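Local coordinates for protein sugar ABC transporter (PDB 4RXT) that binds arabinose as the solute-binding component of a sugar ABC transporter, probably delivering the captured carbohydrate to its membrane partners, at residues N109-A121 / Q149-Y162. Residues are numbered along the deposited sequence; the frame is centred on the assembly and turned at random.
Sequences NTQGGRIAADGLA and QRRTGFLDQVKTKY. With ARA (alpha-L-arabinopyranose), chain B.
Two neighbouring helices packed on the mixed sheet of the C-terminal lobe of this periplasmic sugar-binding protein illustrate how close helix packing can lead straight into a ligand pocket. Gly113 and Gly153 bring the axes within 6.4 Å, crossing at -44°, near enough for CA-H...O contacts in both directions: Gly153 CA lies 3.3 Å from Thr110 O, and Gly113 CA reaches Arg150 O. Farther along, the Phe154 ring enters as a knob among Gly113, Ala116, Ala117 and Leu120, with Leu120 CD2 at its edge; its CG, anti to the backbone N (chi1 176°), directs it there, and its ring is stacked with that of Phe198. At the far end Asp118 OD1 accepts hydrogen bonds from Tyr162 OH at 2.6 Å, above the carboxylate plane, and from Gln157 NE2 at 2.9 Å on the syn side, nearly straight at 173°. Ala121 CB sits over one face of the Tyr162 ring. At the sugar end Arg150 meets Asn109 side-on, NE (2.8 Å) and NH2 both reaching OD1 within the guanidinium plane but above that of the amide. NH1 and NH2 also donate to arabinose O1 and O2, each at 2.9 Å. Asn109 is thus a second-shell residue that, with Ser200 O and the Phe226 ring, should hold the guanidinium in the rotation it presents to the sugar.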
loop_
_atom_site.group_PDB
_atom_site.type_symbol
_atom_site.label_atom_id
_atom_site.label_comp_id
_atom_site.label_asym_id
_atom_site.label_seq_id
_atom_site.Cartn_x
_atom_site.Cartn_y
_atom_site.Cartn_z
ATOM N N ASN A 109 5.856 1.367 -6.923
ATOM C CA ASN A 109 4.537 1.980 -6.814
ATOM C C ASN A 109 4.090 2.777 -8.027
ATOM O O ASN A 109 2.916 2.824 -8.337
ATOM C CB ASN A 109 4.393 2.783 -5.537
ATOM C CG ASN A 109 4.267 1.868 -4.339
ATOM O OD1 ASN A 109 3.293 1.107 -4.244
ATOM N ND2 ASN A 109 5.258 1.893 -3.446
ATOM N N THR A 110 5.033 3.327 -8.766
ATOM C CA THR A 110 4.678 4.012 -9.993
ATOM C C THR A 110 4.155 2.992 -11.016
ATOM O O THR A 110 3.087 3.202 -11.666
ATOM C CB THR A 110 5.856 4.805 -10.539
ATOM O OG1 THR A 110 6.328 5.694 -9.509
ATOM C CG2 THR A 110 5.391 5.604 -11.717
ATOM N N GLN A 111 4.873 1.876 -11.145
ATOM C CA GLN A 111 4.434 0.797 -12.017
ATOM C C GLN A 111 3.078 0.246 -11.553
ATOM O O GLN A 111 2.226 -0.131 -12.365
ATOM C CB GLN A 111 5.469 -0.318 -12.074
ATOM C CG GLN A 111 5.175 -1.417 -13.082
ATOM C CD GLN A 111 6.186 -2.561 -12.990
ATOM O OE1 GLN A 111 6.999 -2.750 -13.906
ATOM N NE2 GLN A 111 6.155 -3.311 -11.874
ATOM N N GLY A 112 2.882 0.201 -10.245
ATOM C CA GLY A 112 1.611 -0.281 -9.689
ATOM C C GLY A 112 0.448 0.608 -10.141
ATOM O O GLY A 112 -0.634 0.124 -10.485
ATOM N N GLY A 113 0.672 1.921 -10.191
ATOM C CA GLY A 113 -0.333 2.838 -10.736
ATOM C C GLY A 113 -0.574 2.618 -12.237
ATOM O O GLY A 113 -1.732 2.662 -12.722
ATOM N N ARG A 114 0.512 2.394 -12.986
ATOM C CA ARG A 114 0.392 2.096 -14.411
ATOM C C ARG A 114 -0.416 0.827 -14.667
ATOM O O ARG A 114 -1.284 0.795 -15.544
ATOM C CB ARG A 114 1.769 1.949 -15.073
ATOM C CG ARG A 114 2.613 3.205 -15.137
ATOM C CD ARG A 114 3.938 2.976 -15.911
ATOM N NE ARG A 114 5.080 3.555 -15.183
ATOM C CZ ARG A 114 6.122 2.877 -14.682
ATOM N NH1 ARG A 114 6.246 1.551 -14.846
ATOM N NH2 ARG A 114 7.079 3.542 -14.024
ATOM N N ILE A 115 -0.103 -0.211 -13.903
ATOM C CA ILE A 115 -0.835 -1.507 -13.951
ATOM C C ILE A 115 -2.332 -1.328 -13.672
ATOM O O ILE A 115 -3.182 -1.873 -14.350
ATOM C CB ILE A 115 -0.212 -2.518 -12.945
ATOM C CG1 ILE A 115 1.142 -2.994 -13.469
ATOM C CG2 ILE A 115 -1.104 -3.739 -12.718
ATOM C CD1 ILE A 115 1.963 -3.776 -12.466
ATOM N N ALA A 116 -2.629 -0.458 -12.725
ATOM C CA ALA A 116 -4.015 -0.176 -12.357
ATOM C C ALA A 116 -4.729 0.543 -13.494
ATOM O O ALA A 116 -5.920 0.270 -13.768
ATOM C CB ALA A 116 -4.090 0.638 -11.076
ATOM N N ALA A 117 -4.008 1.493 -14.130
ATOM C CA ALA A 117 -4.576 2.213 -15.286
ATOM C C ALA A 117 -4.932 1.249 -16.423
ATOM O O ALA A 117 -6.061 1.298 -16.975
ATOM C CB ALA A 117 -3.642 3.311 -15.790
ATOM N N ASP A 118 -3.991 0.345 -16.711
ATOM C CA ASP A 118 -4.215 -0.656 -17.754
ATOM C C ASP A 118 -5.440 -1.505 -17.391
ATOM O O ASP A 118 -6.245 -1.841 -18.252
ATOM C CB ASP A 118 -2.999 -1.551 -17.956
ATOM C CG ASP A 118 -1.786 -0.818 -18.511
ATOM O OD1 ASP A 118 -1.957 0.202 -19.233
ATOM O OD2 ASP A 118 -0.684 -1.359 -18.263
ATOM N N GLY A 119 -5.560 -1.867 -16.110
ATOM C CA GLY A 119 -6.654 -2.776 -15.646
ATOM C C GLY A 119 -7.971 -2.050 -15.751
ATOM O O GLY A 119 -8.981 -2.602 -16.150
ATOM N N LEU A 120 -7.970 -0.755 -15.434
ATOM C CA LEU A 120 -9.199 0.023 -15.462
ATOM C C LEU A 120 -9.703 0.206 -16.895
ATOM O O LEU A 120 -10.872 0.050 -17.209
ATOM C CB LEU A 120 -8.993 1.389 -14.788
ATOM C CG LEU A 120 -10.211 2.283 -14.713
ATOM C CD1 LEU A 120 -11.262 1.606 -13.878
ATOM C CD2 LEU A 120 -9.953 3.632 -14.065
ATOM N N ALA A 121 -8.769 0.473 -17.791
ATOM C CA ALA A 121 -9.102 0.628 -19.203
ATOM C C ALA A 121 -9.687 -0.672 -19.739
ATOM O O ALA A 121 -10.680 -0.660 -20.472
ATOM C CB ALA A 121 -7.876 1.040 -20.003
ATOM N N GLN A 149 3.073 8.022 -5.594
ATOM C CA GLN A 149 3.630 7.332 -6.767
ATOM C C GLN A 149 2.568 6.568 -7.568
ATOM O O GLN A 149 2.590 6.552 -8.788
ATOM C CB GLN A 149 4.788 6.427 -6.387
ATOM C CG GLN A 149 5.985 7.238 -5.965
ATOM C CD GLN A 149 7.163 6.383 -5.608
ATOM O OE1 GLN A 149 6.998 5.340 -5.022
ATOM N NE2 GLN A 149 8.363 6.820 -5.958
ATOM N N ARG A 150 1.648 5.895 -6.872
ATOM C CA ARG A 150 0.538 5.193 -7.565
ATOM C C ARG A 150 -0.294 6.201 -8.343
ATOM O O ARG A 150 -0.678 5.975 -9.501
ATOM C CB ARG A 150 -0.328 4.423 -6.581
ATOM C CG ARG A 150 0.436 3.319 -5.926
ATOM C CD ARG A 150 -0.349 2.678 -4.809
ATOM N NE ARG A 150 0.557 1.855 -4.019
ATOM C CZ ARG A 150 0.295 1.285 -2.864
ATOM N NH1 ARG A 150 -0.936 1.327 -2.343
ATOM N NH2 ARG A 150 1.270 0.628 -2.282
ATOM N N ARG A 151 -0.561 7.335 -7.723
ATOM C CA ARG A 151 -1.330 8.380 -8.381
ATOM C C ARG A 151 -0.628 8.858 -9.664
ATOM O O ARG A 151 -1.234 8.944 -10.719
ATOM C CB ARG A 151 -1.572 9.538 -7.417
ATOM C CG ARG A 151 -2.138 10.804 -8.043
ATOM C CD ARG A 151 -2.457 11.854 -6.993
ATOM N NE ARG A 151 -2.991 13.072 -7.592
ATOM C CZ ARG A 151 -2.262 13.963 -8.254
ATOM N NH1 ARG A 151 -0.956 13.804 -8.377
ATOM N NH2 ARG A 151 -2.855 15.004 -8.783
ATOM N N THR A 152 0.658 9.123 -9.551
ATOM C CA THR A 152 1.461 9.567 -10.708
ATOM C C THR A 152 1.455 8.501 -11.811
ATOM O O THR A 152 1.229 8.782 -12.987
ATOM C CB THR A 152 2.888 9.900 -10.242
ATOM O OG1 THR A 152 2.835 11.045 -9.379
ATOM C CG2 THR A 152 3.772 10.262 -11.428
ATOM N N GLY A 153 1.712 7.258 -11.429
ATOM C CA GLY A 153 1.826 6.212 -12.410
ATOM C C GLY A 153 0.500 6.064 -13.151
ATOM O O GLY A 153 0.456 5.921 -14.385
ATOM N N PHE A 154 -0.612 6.102 -12.401
ATOM C CA PHE A 154 -1.946 6.025 -12.987
ATOM C C PHE A 154 -2.247 7.181 -13.935
ATOM O O PHE A 154 -2.687 6.976 -15.079
ATOM C CB PHE A 154 -2.985 5.946 -11.844
ATOM C CG PHE A 154 -4.425 5.969 -12.319
ATOM C CD1 PHE A 154 -5.068 4.803 -12.716
ATOM C CD2 PHE A 154 -5.147 7.154 -12.328
ATOM C CE1 PHE A 154 -6.378 4.834 -13.155
ATOM C CE2 PHE A 154 -6.473 7.179 -12.738
ATOM C CZ PHE A 154 -7.082 6.025 -13.165
ATOM N N LEU A 155 -2.064 8.400 -13.433
ATOM C CA LEU A 155 -2.394 9.590 -14.209
ATOM C C LEU A 155 -1.568 9.652 -15.516
ATOM O O LEU A 155 -2.114 9.954 -16.572
ATOM C CB LEU A 155 -2.227 10.878 -13.379
ATOM C CG LEU A 155 -3.228 11.075 -12.227
ATOM C CD1 LEU A 155 -2.890 12.312 -11.421
ATOM C CD2 LEU A 155 -4.671 11.101 -12.736
ATOM N N ASP A 156 -0.272 9.360 -15.428
ATOM C CA ASP A 156 0.608 9.374 -16.563
ATOM C C ASP A 156 0.184 8.359 -17.627
ATOM O O ASP A 156 0.132 8.641 -18.823
ATOM C CB ASP A 156 2.044 9.080 -16.116
ATOM C CG ASP A 156 2.681 10.237 -15.307
ATOM O OD1 ASP A 156 2.104 11.350 -15.213
ATOM O OD2 ASP A 156 3.782 9.991 -14.753
ATOM N N GLN A 157 -0.156 7.157 -17.188
ATOM C CA GLN A 157 -0.535 6.092 -18.132
ATOM C C GLN A 157 -1.863 6.476 -18.796
ATOM O O GLN A 157 -2.076 6.324 -19.998
ATOM C CB GLN A 157 -0.647 4.757 -17.357
ATOM C CG GLN A 157 -0.833 3.548 -18.261
ATOM C CD GLN A 157 0.424 3.105 -18.985
ATOM O OE1 GLN A 157 1.374 3.860 -19.145
ATOM N NE2 GLN A 157 0.434 1.872 -19.435
ATOM N N VAL A 158 -2.792 6.984 -17.993
ATOM C CA VAL A 158 -4.059 7.422 -18.566
ATOM C C VAL A 158 -3.858 8.468 -19.646
ATOM O O VAL A 158 -4.482 8.445 -20.741
ATOM C CB VAL A 158 -5.056 7.885 -17.494
ATOM C CG1 VAL A 158 -6.279 8.553 -18.126
ATOM C CG2 VAL A 158 -5.543 6.660 -16.724
ATOM N N LYS A 159 -3.004 9.412 -19.324
ATOM C CA LYS A 159 -2.781 10.536 -20.238
ATOM C C LYS A 159 -2.189 10.122 -21.580
ATOM O O LYS A 159 -2.615 10.628 -22.639
ATOM C CB LYS A 159 -1.888 11.562 -19.608
ATOM C CG LYS A 159 -1.695 12.765 -20.548
ATOM C CD LYS A 159 -1.085 13.976 -19.927
ATOM C CE LYS A 159 -0.883 15.026 -21.007
ATOM N NZ LYS A 159 -2.042 15.894 -21.308
ATOM N N THR A 160 -1.241 9.201 -21.575
ATOM C CA THR A 160 -0.550 8.865 -22.836
ATOM C C THR A 160 -1.216 7.686 -23.577
ATOM O O THR A 160 -1.361 7.674 -24.805
ATOM C CB THR A 160 0.946 8.624 -22.639
ATOM O OG1 THR A 160 1.138 7.518 -21.807
ATOM C CG2 THR A 160 1.574 9.798 -21.960
ATOM N N LYS A 161 -1.645 6.703 -22.814
ATOM C CA LYS A 161 -2.099 5.474 -23.424
ATOM C C LYS A 161 -3.608 5.439 -23.625
ATOM O O LYS A 161 -4.095 4.747 -24.535
ATOM C CB LYS A 161 -1.577 4.286 -22.621
ATOM C CG LYS A 161 -2.005 2.963 -23.191
ATOM C CD LYS A 161 -1.200 1.837 -22.607
ATOM C CE LYS A 161 -1.456 0.560 -23.374
ATOM N NZ LYS A 161 -0.855 0.703 -24.725
ATOM N N TYR A 162 -4.354 6.177 -22.798
ATOM C CA TYR A 162 -5.839 6.072 -22.797
ATOM C C TYR A 162 -6.480 7.434 -22.973
ATOM O O TYR A 162 -7.185 7.919 -22.108
ATOM C CB TYR A 162 -6.341 5.355 -21.546
ATOM C CG TYR A 162 -5.703 3.996 -21.360
ATOM C CD1 TYR A 162 -5.916 3.009 -22.277
ATOM C CD2 TYR A 162 -4.827 3.735 -20.304
ATOM C CE1 TYR A 162 -5.323 1.759 -22.133
ATOM C CE2 TYR A 162 -4.214 2.497 -20.159
ATOM C CZ TYR A 162 -4.464 1.502 -21.085
ATOM O OH TYR A 162 -3.842 0.253 -21.024
HETATM C C1 ARA B . -1.095 -0.306 1.267
HETATM C C2 ARA B . 0.061 0.670 0.976
HETATM C C3 ARA B . 0.441 1.397 2.254
HETATM C C4 ARA B . -0.785 2.037 2.928
HETATM C C5 ARA B . -2.043 1.511 2.378
HETATM O O1 ARA B . -1.530 -0.317 -0.087
HETATM O O2 ARA B . 1.218 -0.038 0.494
HETATM O O3 ARA B . 1.492 2.328 1.946
HETATM O O4 ARA B . -0.937 3.422 2.612
HETATM O O5 ARA B . -2.091 0.085 2.204
HETATM O O HOH W 1 8.027 2.714 -5.441
HETATM O O HOH W 2 -5.582 -2.386 -20.817
#